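Local coordinates for protein trehalose-6-phosphate phosphatase (Neosartorya fumigata, PDB 5DXL) that is a trehalose-phosphatase family member of the HAD clan, pairing a parallel-stranded alpha/beta core with a smaller cap domain built on an antiparallel sheet, at residues A[22-27]-A[210-215]; A[118-123]-A[156-161]; A[223-228]-A[240-245]. One frame throughout, in Å; residues are numbered along the deposited sequence.

Interaction 1: residues A[22-27]-A[210-215]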
loop_
_atom_site.group_PDB
_atom_site.type_symbol
_atom_site.label_atom_id
_atom_site.label_comp_id
_atom_site.label_asym_id
_atom_site.label_seq_id
_atom_site.Cartn_x
_atom_site.Cartn_y
_atom_site.Cartn_z
ATOM N N LEU A 22 -3.248 13.904 -6.261
ATOM C CA LEU A 22 -2.865 12.901 -5.269
ATOM C C LEU A 22 -2.189 11.731 -5.960
ATOM O O LEU A 22 -2.727 11.195 -6.930
ATOM C CB LEU A 22 -4.087 12.415 -4.493
ATOM C CG LEU A 22 -3.884 11.223 -3.559
ATOM C CD1 LEU A 22 -2.929 11.554 -2.412
ATOM C CD2 LEU A 22 -5.230 10.761 -3.014
ATOM N N PHE A 23 -1.004 11.367 -5.473
ATOM C CA PHE A 23 -0.253 10.219 -6.001
ATOM C C PHE A 23 -0.044 9.185 -4.907
ATOM O O PHE A 23 0.379 9.529 -3.801
ATOM C CB PHE A 23 1.113 10.662 -6.537
ATOM C CG PHE A 23 1.041 11.555 -7.745
ATOM C CD1 PHE A 23 1.147 11.026 -9.017
ATOM C CD2 PHE A 23 0.899 12.932 -7.605
ATOM C CE1 PHE A 23 1.093 11.848 -10.135
ATOM C CE2 PHE A 23 0.836 13.756 -8.722
ATOM C CZ PHE A 23 0.948 13.222 -9.982
HETATM N N MSE A 24 -0.359 7.924 -5.185
HETATM C CA MSE A 24 -0.087 6.857 -4.236
HETATM C C MSE A 24 0.650 5.741 -4.970
HETATM O O MSE A 24 0.091 5.116 -5.875
HETATM C CB MSE A 24 -1.398 6.359 -3.599
HETATM C CG MSE A 24 -2.109 7.461 -2.816
HETATM SE SE MSE A 24 -3.820 6.949 -1.981
HETATM C CE MSE A 24 -4.871 6.601 -3.566
ATOM N N PHE A 25 1.903 5.515 -4.585
ATOM C CA PHE A 25 2.762 4.530 -5.244
ATOM C C PHE A 25 3.210 3.433 -4.302
ATOM O O PHE A 25 3.759 3.738 -3.245
ATOM C CB PHE A 25 4.053 5.185 -5.764
ATOM C CG PHE A 25 3.843 6.381 -6.650
ATOM C CD1 PHE A 25 2.840 6.412 -7.606
ATOM C CD2 PHE A 25 4.675 7.467 -6.530
ATOM C CE1 PHE A 25 2.686 7.533 -8.432
ATOM C CE2 PHE A 25 4.539 8.581 -7.360
ATOM C CZ PHE A 25 3.557 8.610 -8.310
ATOM N N ASP A 26 3.033 2.172 -4.688
ATOM C CA ASP A 26 3.833 1.116 -4.085
ATOM C C ASP A 26 5.275 1.378 -4.531
ATOM O O ASP A 26 5.502 2.095 -5.509
ATOM C CB ASP A 26 3.320 -0.269 -4.519
ATOM C CG ASP A 26 3.862 -1.421 -3.665
ATOM O OD1 ASP A 26 4.668 -1.206 -2.749
ATOM O OD2 ASP A 26 3.451 -2.569 -3.923
ATOM N N TYR A 27 6.251 0.833 -3.807
ATOM C CA TYR A 27 7.643 1.054 -4.182
ATOM C C TYR A 27 8.208 -0.159 -4.947
ATOM O O TYR A 27 8.370 -0.107 -6.167
ATOM C CB TYR A 27 8.507 1.374 -2.944
ATOM C CG TYR A 27 9.952 1.518 -3.323
ATOM C CD1 TYR A 27 10.361 2.569 -4.135
ATOM C CD2 TYR A 27 10.894 0.583 -2.920
ATOM C CE1 TYR A 27 11.679 2.697 -4.532
ATOM C CE2 TYR A 27 12.223 0.700 -3.313
ATOM C CZ TYR A 27 12.601 1.756 -4.120
ATOM O OH TYR A 27 13.910 1.885 -4.513
ATOM N N GLU A 210 -8.624 16.702 -8.032
ATOM C CA GLU A 210 -9.182 16.477 -9.361
ATOM C C GLU A 210 -8.320 15.510 -10.158
ATOM O O GLU A 210 -8.576 15.257 -11.328
ATOM C CB GLU A 210 -9.309 17.793 -10.130
ATOM C CG GLU A 210 -10.323 18.775 -9.570
ATOM C CD GLU A 210 -10.100 20.171 -10.120
ATOM O OE1 GLU A 210 -9.257 20.902 -9.557
ATOM O OE2 GLU A 210 -10.744 20.526 -11.131
ATOM N N PHE A 211 -7.280 14.984 -9.517
ATOM C CA PHE A 211 -6.390 14.035 -10.180
ATOM C C PHE A 211 -5.859 13.076 -9.131
ATOM O O PHE A 211 -5.285 13.502 -8.130
ATOM C CB PHE A 211 -5.249 14.771 -10.888
ATOM C CG PHE A 211 -4.229 13.870 -11.545
ATOM C CD1 PHE A 211 -4.288 13.601 -12.903
ATOM C CD2 PHE A 211 -3.184 13.326 -10.801
ATOM C CE1 PHE A 211 -3.334 12.797 -13.515
ATOM C CE2 PHE A 211 -2.225 12.520 -11.408
ATOM C CZ PHE A 211 -2.294 12.260 -12.756
ATOM N N VAL A 212 -6.060 11.783 -9.359
ATOM C CA VAL A 212 -5.497 10.745 -8.495
ATOM C C VAL A 212 -4.804 9.722 -9.373
ATOM O O VAL A 212 -5.413 9.187 -10.295
ATOM C CB VAL A 212 -6.567 10.032 -7.644
ATOM C CG1 VAL A 212 -5.920 8.985 -6.755
ATOM C CG2 VAL A 212 -7.344 11.045 -6.810
ATOM N N LEU A 213 -3.522 9.484 -9.118
ATOM C CA LEU A 213 -2.800 8.409 -9.797
ATOM C C LEU A 213 -2.324 7.421 -8.757
ATOM O O LEU A 213 -1.578 7.779 -7.837
ATOM C CB LEU A 213 -1.615 8.952 -10.591
ATOM C CG LEU A 213 -0.705 7.901 -11.259
ATOM C CD1 LEU A 213 -1.452 7.047 -12.285
ATOM C CD2 LEU A 213 0.465 8.599 -11.944
ATOM N N CYS A 214 -2.763 6.178 -8.902
ATOM C CA CYS A 214 -2.470 5.145 -7.928
ATOM C C CYS A 214 -1.852 3.967 -8.647
ATOM O O CYS A 214 -2.472 3.409 -9.549
ATOM C CB CYS A 214 -3.748 4.740 -7.202
ATOM S SG CYS A 214 -3.591 3.365 -6.037
ATOM N N LEU A 215 -0.633 3.611 -8.251
ATOM C CA LEU A 215 0.168 2.610 -8.960
ATOM C C LEU A 215 0.650 1.500 -8.042
ATOM O O LEU A 215 1.156 1.760 -6.945
ATOM C CB LEU A 215 1.383 3.278 -9.616
ATOM C CG LEU A 215 1.090 4.040 -10.916
ATOM C CD1 LEU A 215 2.048 5.217 -11.084
ATOM C CD2 LEU A 215 1.253 3.072 -12.074
#
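Leu22 to Phe25 pair one to one with Val212 to Leu215 as neighbouring parallel strands, their segment axes 4.8 Å apart and their directions within 4° of each other. The pair illustrates how a parallel strand shares out its bonds: Leu22 and Met24 turn both backbone polar groups to this partner. Leu22 N donates to Phe211 O at 2.8 Å while Leu22 O accepts from Leu213 N, and Met24 repeats the pattern with Leu213 O and Leu215 N. A fifth, nearly straight bond, Asp26 N to Leu215 O at 3.0 Å, continues the pairing to the first aspartate of the DxD signature characteristic of HAD proteins.

The side chains then divide between two faces. On one, the Phe23 ring leans across the pair, its CZ 3.5 Å from Phe211 CE2, the ring planes inclined at 51° and the centroids 5.4 Å apart. Leu213 CD2 comes in at the edge of the Phe23 ring, 3.8 Å from CE1, and lies more loosely at the edge of the Phe25 ring. Phe25 and Leu215 run side by side, Phe25 CE1 meeting Leu215 CD1 at 3.6 Å. On the opposite face, Leu22 lies alongside Val212, and Met24, a selenomethionine, extends as far as SE before bending (chi3 -65°), which leaves CE 4.1 Å from Val212 CG1 and near Cys214 CB.

All this lies in the middle of the main sheet. Strand 60-65 takes the backbone bonds of Phe23 and Phe25, helix 222-229 packs on Met24 and Cys214, and helix 8-17 meets the other face, where Tyr15 stands edge-to-face to Phe211. Asp26 also forms a salt bridge with Lys190.

Interaction 2: residues A[118-123]-A[156-161]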
loop_
_atom_site.group_PDB
_atom_site.type_symbol
_atom_site.label_atom_id
_atom_site.label_comp_id
_atom_site.label_asym_id
_atom_site.label_seq_id
_atom_site.Cartn_x
_atom_site.Cartn_y
_atom_site.Cartn_z
ATOM N N GLU A 118 -3.159 -16.462 23.680
ATOM C CA GLU A 118 -3.739 -17.480 24.545
ATOM C C GLU A 118 -4.423 -18.561 23.703
ATOM O O GLU A 118 -4.227 -19.763 23.934
ATOM C CB GLU A 118 -4.722 -16.831 25.525
ATOM C CG GLU A 118 -5.139 -17.718 26.674
ATOM C CD GLU A 118 -5.878 -16.946 27.750
ATOM O OE1 GLU A 118 -5.782 -15.697 27.761
ATOM O OE2 GLU A 118 -6.556 -17.590 28.579
ATOM N N VAL A 119 -5.204 -18.126 22.721
ATOM C CA VAL A 119 -5.900 -19.033 21.818
ATOM C C VAL A 119 -4.918 -19.823 20.950
ATOM O O VAL A 119 -5.012 -21.047 20.840
ATOM C CB VAL A 119 -6.882 -18.274 20.916
ATOM C CG1 VAL A 119 -7.397 -19.163 19.784
ATOM C CG2 VAL A 119 -8.036 -17.711 21.736
ATOM N N PHE A 120 -3.974 -19.129 20.324
ATOM C CA PHE A 120 -2.978 -19.829 19.522
ATOM C C PHE A 120 -2.155 -20.822 20.359
ATOM O O PHE A 120 -1.826 -21.911 19.886
ATOM C CB PHE A 120 -2.034 -18.824 18.827
ATOM C CG PHE A 120 -2.584 -18.204 17.559
ATOM C CD1 PHE A 120 -3.774 -18.618 16.988
ATOM C CD2 PHE A 120 -1.869 -17.185 16.926
ATOM C CE1 PHE A 120 -4.248 -18.028 15.813
ATOM C CE2 PHE A 120 -2.328 -16.598 15.751
ATOM C CZ PHE A 120 -3.516 -17.014 15.196
ATOM N N GLN A 121 -1.819 -20.465 21.599
ATOM C CA GLN A 121 -1.006 -21.356 22.424
ATOM C C GLN A 121 -1.777 -22.630 22.736
ATOM O O GLN A 121 -1.217 -23.727 22.768
ATOM C CB GLN A 121 -0.584 -20.673 23.727
ATOM C CG GLN A 121 0.249 -21.564 24.635
ATOM C CD GLN A 121 1.577 -21.971 24.008
ATOM O OE1 GLN A 121 2.151 -21.233 23.205
ATOM N NE2 GLN A 121 2.069 -23.152 24.376
ATOM N N HIS A 122 -3.074 -22.458 22.941
ATOM C CA HIS A 122 -3.967 -23.567 23.235
ATOM C C HIS A 122 -3.988 -24.557 22.085
ATOM O O HIS A 122 -3.800 -25.762 22.291
ATOM C CB HIS A 122 -5.368 -23.046 23.503
ATOM C CG HIS A 122 -6.329 -24.100 23.939
ATOM N ND1 HIS A 122 -7.221 -24.698 23.074
ATOM C CD2 HIS A 122 -6.549 -24.653 25.153
ATOM C CE1 HIS A 122 -7.944 -25.580 23.740
ATOM N NE2 HIS A 122 -7.557 -25.571 25.003
ATOM N N PHE A 123 -4.208 -24.041 20.877
ATOM C CA PHE A 123 -4.251 -24.884 19.689
ATOM C C PHE A 123 -2.880 -25.446 19.352
ATOM O O PHE A 123 -2.782 -26.546 18.804
ATOM C CB PHE A 123 -4.819 -24.118 18.492
ATOM C CG PHE A 123 -6.313 -24.099 18.449
ATOM C CD1 PHE A 123 -7.012 -25.095 17.776
ATOM C CD2 PHE A 123 -7.029 -23.111 19.106
ATOM C CE1 PHE A 123 -8.401 -25.090 17.737
ATOM C CE2 PHE A 123 -8.416 -23.097 19.077
ATOM C CZ PHE A 123 -9.107 -24.100 18.395
ATOM N N ARG A 156 -9.676 -24.232 10.870
ATOM C CA ARG A 156 -11.055 -23.790 10.668
ATOM C C ARG A 156 -11.729 -23.516 12.009
ATOM O O ARG A 156 -12.437 -22.526 12.158
ATOM C CB ARG A 156 -11.872 -24.827 9.885
ATOM C CG ARG A 156 -11.484 -24.944 8.428
ATOM C CD ARG A 156 -12.483 -25.784 7.647
ATOM N NE ARG A 156 -12.551 -27.166 8.120
ATOM C CZ ARG A 156 -11.748 -28.141 7.698
ATOM N NH1 ARG A 156 -10.795 -27.890 6.804
ATOM N NH2 ARG A 156 -11.890 -29.373 8.168
ATOM N N GLU A 157 -11.497 -24.388 12.987
ATOM C CA GLU A 157 -12.130 -24.226 14.290
ATOM C C GLU A 157 -11.571 -23.012 15.024
ATOM O O GLU A 157 -12.317 -22.231 15.621
ATOM C CB GLU A 157 -11.953 -25.494 15.128
ATOM C CG GLU A 157 -12.535 -26.735 14.446
ATOM C CD GLU A 157 -14.047 -26.627 14.237
ATOM O OE1 GLU A 157 -14.773 -26.698 15.247
ATOM O OE2 GLU A 157 -14.507 -26.466 13.075
ATOM N N CYS A 158 -10.259 -22.835 14.936
ATOM C CA CYS A 158 -9.605 -21.705 15.583
ATOM C C CYS A 158 -10.034 -20.385 14.944
ATOM O O CYS A 158 -10.286 -19.400 15.640
ATOM C CB CYS A 158 -8.090 -21.876 15.516
ATOM S SG CYS A 158 -7.171 -20.535 16.338
ATOM N N ARG A 159 -10.127 -20.376 13.618
ATOM C CA ARG A 159 -10.563 -19.192 12.897
ATOM C C ARG A 159 -11.974 -18.786 13.302
ATOM O O ARG A 159 -12.230 -17.616 13.568
ATOM C CB ARG A 159 -10.498 -19.420 11.386
ATOM C CG ARG A 159 -10.963 -18.210 10.592
ATOM C CD ARG A 159 -10.857 -18.402 9.092
ATOM N NE ARG A 159 -11.174 -17.148 8.407
ATOM C CZ ARG A 159 -11.003 -16.935 7.107
ATOM N NH1 ARG A 159 -10.516 -17.896 6.334
ATOM N NH2 ARG A 159 -11.314 -15.758 6.579
ATOM N N LYS A 160 -12.887 -19.752 13.356
ATOM C CA LYS A 160 -14.258 -19.445 13.741
ATOM C C LYS A 160 -14.288 -18.822 15.133
ATOM O O LYS A 160 -14.979 -17.828 15.367
ATOM C CB LYS A 160 -15.135 -20.703 13.694
ATOM C CG LYS A 160 -16.538 -20.470 14.222
ATOM C CD LYS A 160 -17.399 -21.724 14.141
ATOM C CE LYS A 160 -18.715 -21.525 14.880
ATOM N NZ LYS A 160 -19.732 -22.548 14.513
HETATM N N MSE A 161 -13.504 -19.387 16.043
HETATM C CA MSE A 161 -13.428 -18.878 17.404
HETATM C C MSE A 161 -12.954 -17.425 17.441
HETATM O O MSE A 161 -13.569 -16.583 18.095
HETATM C CB MSE A 161 -12.503 -19.748 18.242
HETATM C CG MSE A 161 -12.316 -19.255 19.650
HETATM SE SE MSE A 161 -11.682 -20.702 20.785
HETATM C CE MSE A 161 -13.154 -21.915 20.494
#
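Glu157 meets Phe123 with its inner part: the aromatic CZ lies 4.3 Å from Glu157 C, and CE1 approaches Glu157 CB, whereas the carboxylate leads away. The two helices run nearly antiparallel, at 162°, with segment axes 11.1 Å apart, a separation bridged by apolar contacts, with no hydrogen bond between the two segments.

Next along the helix, Cys158 shows how one small residue can serve two aromatic rings. Its CB sits over the centre of the Phe123 ring, 3.7 Å from the centroid and 8° off the normal, a CH-pi contact. With the sulfur anti to the backbone N (chi1 -179°), SG extends deeper between the helices, still over the same face but shifted toward CD2 of Phe123, a sulfur-aromatic contact. There it touches Val119 CG1 at 3.7 Å and meets the edge of the Phe120 ring in its plane, 3.9 Å from Phe120 CE1, a second sulfur-aromatic contact. The sulfur is thus above one ring and beside the other.

One turn on, the selenomethionine Met161 brings SE to the edge of the Phe123 ring, 4.4 Å from CE2, on the exposed margin of the contact.

Helices 112-125 and 148-164 lie together on the antiparallel sheet of the cap domain. Phe120 reaches Ile132 and Trp141 of that sheet, Cys158 rests on Leu181, and Leu162 continues the packing against Val119 and Phe120.

Interaction 3: residues A[223-228]-A[240-245]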
loop_
_atom_site.group_PDB
_atom_site.type_symbol
_atom_site.label_atom_id
_atom_site.label_comp_id
_atom_site.label_asym_id
_atom_site.label_seq_id
_atom_site.Cartn_x
_atom_site.Cartn_y
_atom_site.Cartn_z
ATOM N N ASP A 223 -6.051 -3.704 -3.337
ATOM C CA ASP A 223 -6.980 -3.128 -2.367
ATOM C C ASP A 223 -7.030 -1.599 -2.480
ATOM O O ASP A 223 -8.060 -0.986 -2.194
ATOM C CB ASP A 223 -6.609 -3.567 -0.944
ATOM C CG ASP A 223 -6.962 -5.035 -0.670
ATOM O OD1 ASP A 223 -7.964 -5.538 -1.239
ATOM O OD2 ASP A 223 -6.236 -5.684 0.116
HETATM N N MSE A 224 -5.929 -0.976 -2.915
HETATM C CA MSE A 224 -5.936 0.463 -3.196
HETATM C C MSE A 224 -6.896 0.763 -4.343
HETATM O O MSE A 224 -7.666 1.723 -4.270
HETATM C CB MSE A 224 -4.536 0.978 -3.551
HETATM C CG MSE A 224 -3.535 0.833 -2.421
HETATM SE SE MSE A 224 -1.934 1.915 -2.696
HETATM C CE MSE A 224 -1.194 0.974 -4.256
ATOM N N PHE A 225 -6.831 -0.049 -5.397
ATOM C CA PHE A 225 -7.684 0.166 -6.569
ATOM C C PHE A 225 -9.153 -0.010 -6.180
ATOM O O PHE A 225 -10.009 0.774 -6.595
ATOM C CB PHE A 225 -7.338 -0.796 -7.713
ATOM C CG PHE A 225 -5.873 -0.845 -8.071
ATOM C CD1 PHE A 225 -5.073 0.290 -8.020
ATOM C CD2 PHE A 225 -5.298 -2.049 -8.466
ATOM C CE1 PHE A 225 -3.716 0.227 -8.352
ATOM C CE2 PHE A 225 -3.950 -2.127 -8.797
ATOM C CZ PHE A 225 -3.154 -0.990 -8.746
ATOM N N ARG A 226 -9.424 -1.035 -5.375
ATOM C CA ARG A 226 -10.773 -1.265 -4.848
ATOM C C ARG A 226 -11.273 -0.060 -4.078
ATOM O O ARG A 226 -12.404 0.383 -4.261
ATOM C CB ARG A 226 -10.811 -2.492 -3.933
ATOM C CG ARG A 226 -10.882 -3.795 -4.660
ATOM C CD ARG A 226 -11.199 -4.973 -3.724
ATOM N NE ARG A 226 -10.989 -6.220 -4.444
ATOM C CZ ARG A 226 -9.843 -6.895 -4.444
ATOM N NH1 ARG A 226 -8.814 -6.458 -3.731
ATOM N NH2 ARG A 226 -9.726 -8.014 -5.150
ATOM N N ALA A 227 -10.429 0.469 -3.199
ATOM C CA ALA A 227 -10.820 1.609 -2.393
ATOM C C ALA A 227 -11.151 2.823 -3.251
ATOM O O ALA A 227 -12.095 3.559 -2.962
ATOM C CB ALA A 227 -9.716 1.953 -1.388
ATOM N N LEU A 228 -10.372 3.056 -4.302
ATOM C CA LEU A 228 -10.610 4.218 -5.140
ATOM C C LEU A 228 -11.906 4.066 -5.933
ATOM O O LEU A 228 -12.574 5.053 -6.221
ATOM C CB LEU A 228 -9.426 4.458 -6.073
ATOM C CG LEU A 228 -8.254 5.134 -5.360
ATOM C CD1 LEU A 228 -7.064 5.202 -6.292
ATOM C CD2 LEU A 228 -8.655 6.526 -4.916
ATOM N N SER A 240 -6.391 4.423 -11.562
ATOM C CA SER A 240 -5.873 3.246 -10.870
ATOM C C SER A 240 -5.162 2.385 -11.899
ATOM O O SER A 240 -5.763 1.947 -12.887
ATOM C CB SER A 240 -6.987 2.453 -10.188
ATOM O OG SER A 240 -7.509 3.159 -9.065
ATOM N N VAL A 241 -3.873 2.165 -11.668
ATOM C CA VAL A 241 -3.015 1.558 -12.671
ATOM C C VAL A 241 -2.207 0.428 -12.066
ATOM O O VAL A 241 -1.428 0.648 -11.145
ATOM C CB VAL A 241 -2.037 2.594 -13.268
ATOM C CG1 VAL A 241 -1.269 1.994 -14.447
ATOM C CG2 VAL A 241 -2.754 3.874 -13.693
ATOM N N THR A 242 -2.390 -0.788 -12.570
ATOM C CA THR A 242 -1.549 -1.897 -12.131
ATOM C C THR A 242 -0.290 -1.970 -12.982
ATOM O O THR A 242 -0.278 -1.535 -14.132
ATOM C CB THR A 242 -2.294 -3.253 -12.191
ATOM O OG1 THR A 242 -1.524 -4.245 -11.500
ATOM C CG2 THR A 242 -2.537 -3.710 -13.648
ATOM N N VAL A 243 0.781 -2.486 -12.397
ATOM C CA VAL A 243 1.995 -2.741 -13.145
ATOM C C VAL A 243 1.970 -4.224 -13.518
ATOM O O VAL A 243 1.962 -5.098 -12.641
ATOM C CB VAL A 243 3.239 -2.367 -12.337
ATOM C CG1 VAL A 243 4.510 -2.701 -13.107
ATOM C CG2 VAL A 243 3.197 -0.879 -12.021
ATOM N N GLY A 244 1.900 -4.493 -14.817
ATOM C CA GLY A 244 1.751 -5.855 -15.302
ATOM C C GLY A 244 1.192 -5.839 -16.711
ATOM O O GLY A 244 1.098 -4.777 -17.346
ATOM N N ALA A 245 0.828 -7.017 -17.203
ATOM C CA ALA A 245 0.411 -7.160 -18.588
ATOM C C ALA A 245 -1.031 -6.746 -18.810
ATOM O O ALA A 245 -1.837 -6.698 -17.872
ATOM C CB ALA A 245 0.615 -8.610 -19.039
#
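Phe225 and Leu228 of helix 222-229 pack on Ser240 to Thr242 of strand 238-243, the helix and second strand of a beta-alpha-beta unit that starts with strand 211-216. As expected for such a unit, helix and strand run in nearly opposite directions, at 165°, with segment axes 8.7 Å apart. Within the helix, Asp223 OD1 forms a salt bridge with Arg226 NH1 at 2.8 Å, weak as a hydrogen bond.

Phe225 carries most of the contact. Its CG stands beside the backbone N (chi1 -51°), and the ring lies along the strand, meeting three successive residues obliquely. CD1 is 3.6 Å from Ser240 CB. Further out, CZ comes to 3.4 Å from Val241 O. On the far side of the ring, CE2 reaches Thr242 CB at 3.9 Å, the two side chains crossing at about a right angle. Thr242 OG1, for its part, is hydrogen-bonded to Lys248 NZ. Val241 points its side chain away, to Leu213 and Leu215 on the other face of the sheet.

About one turn after Phe225, Leu228 points inward. Like the selenomethionine Met224 before it, Leu228 also touches Cys214 of strand 211-216 and helix 190-199, which places the helix between these two neighbours and strand 238-243. Beside the Phe225 contact, it sets an apolar branch against a polar atom: Leu228 CD1 lies 3.5 Å from Ser240 OG.

In the fold
From the N terminus, strand 21-25 enters the core sheet first, and its partner in interaction 1 arrives much later: segments 22-27 and 210-215 are 183 residues apart at their nearest ends. Inside that long loop lies interaction 2, nested and remote: its helices belong to the cap domain, and the nearest atoms of the two contacts are about 22 Å apart. Once interaction 1 has closed, the chain proceeds directly into interaction 3, a short local loop in series with it. These two adjoin, since Cys214 packs on Leu228 and Cys214 O probably accepts a bond from Val241 N. Together, interactions 1 and 3 tie three adjacent strands and a covering helix, whereas interaction 2 holds the inserted domain's helices together.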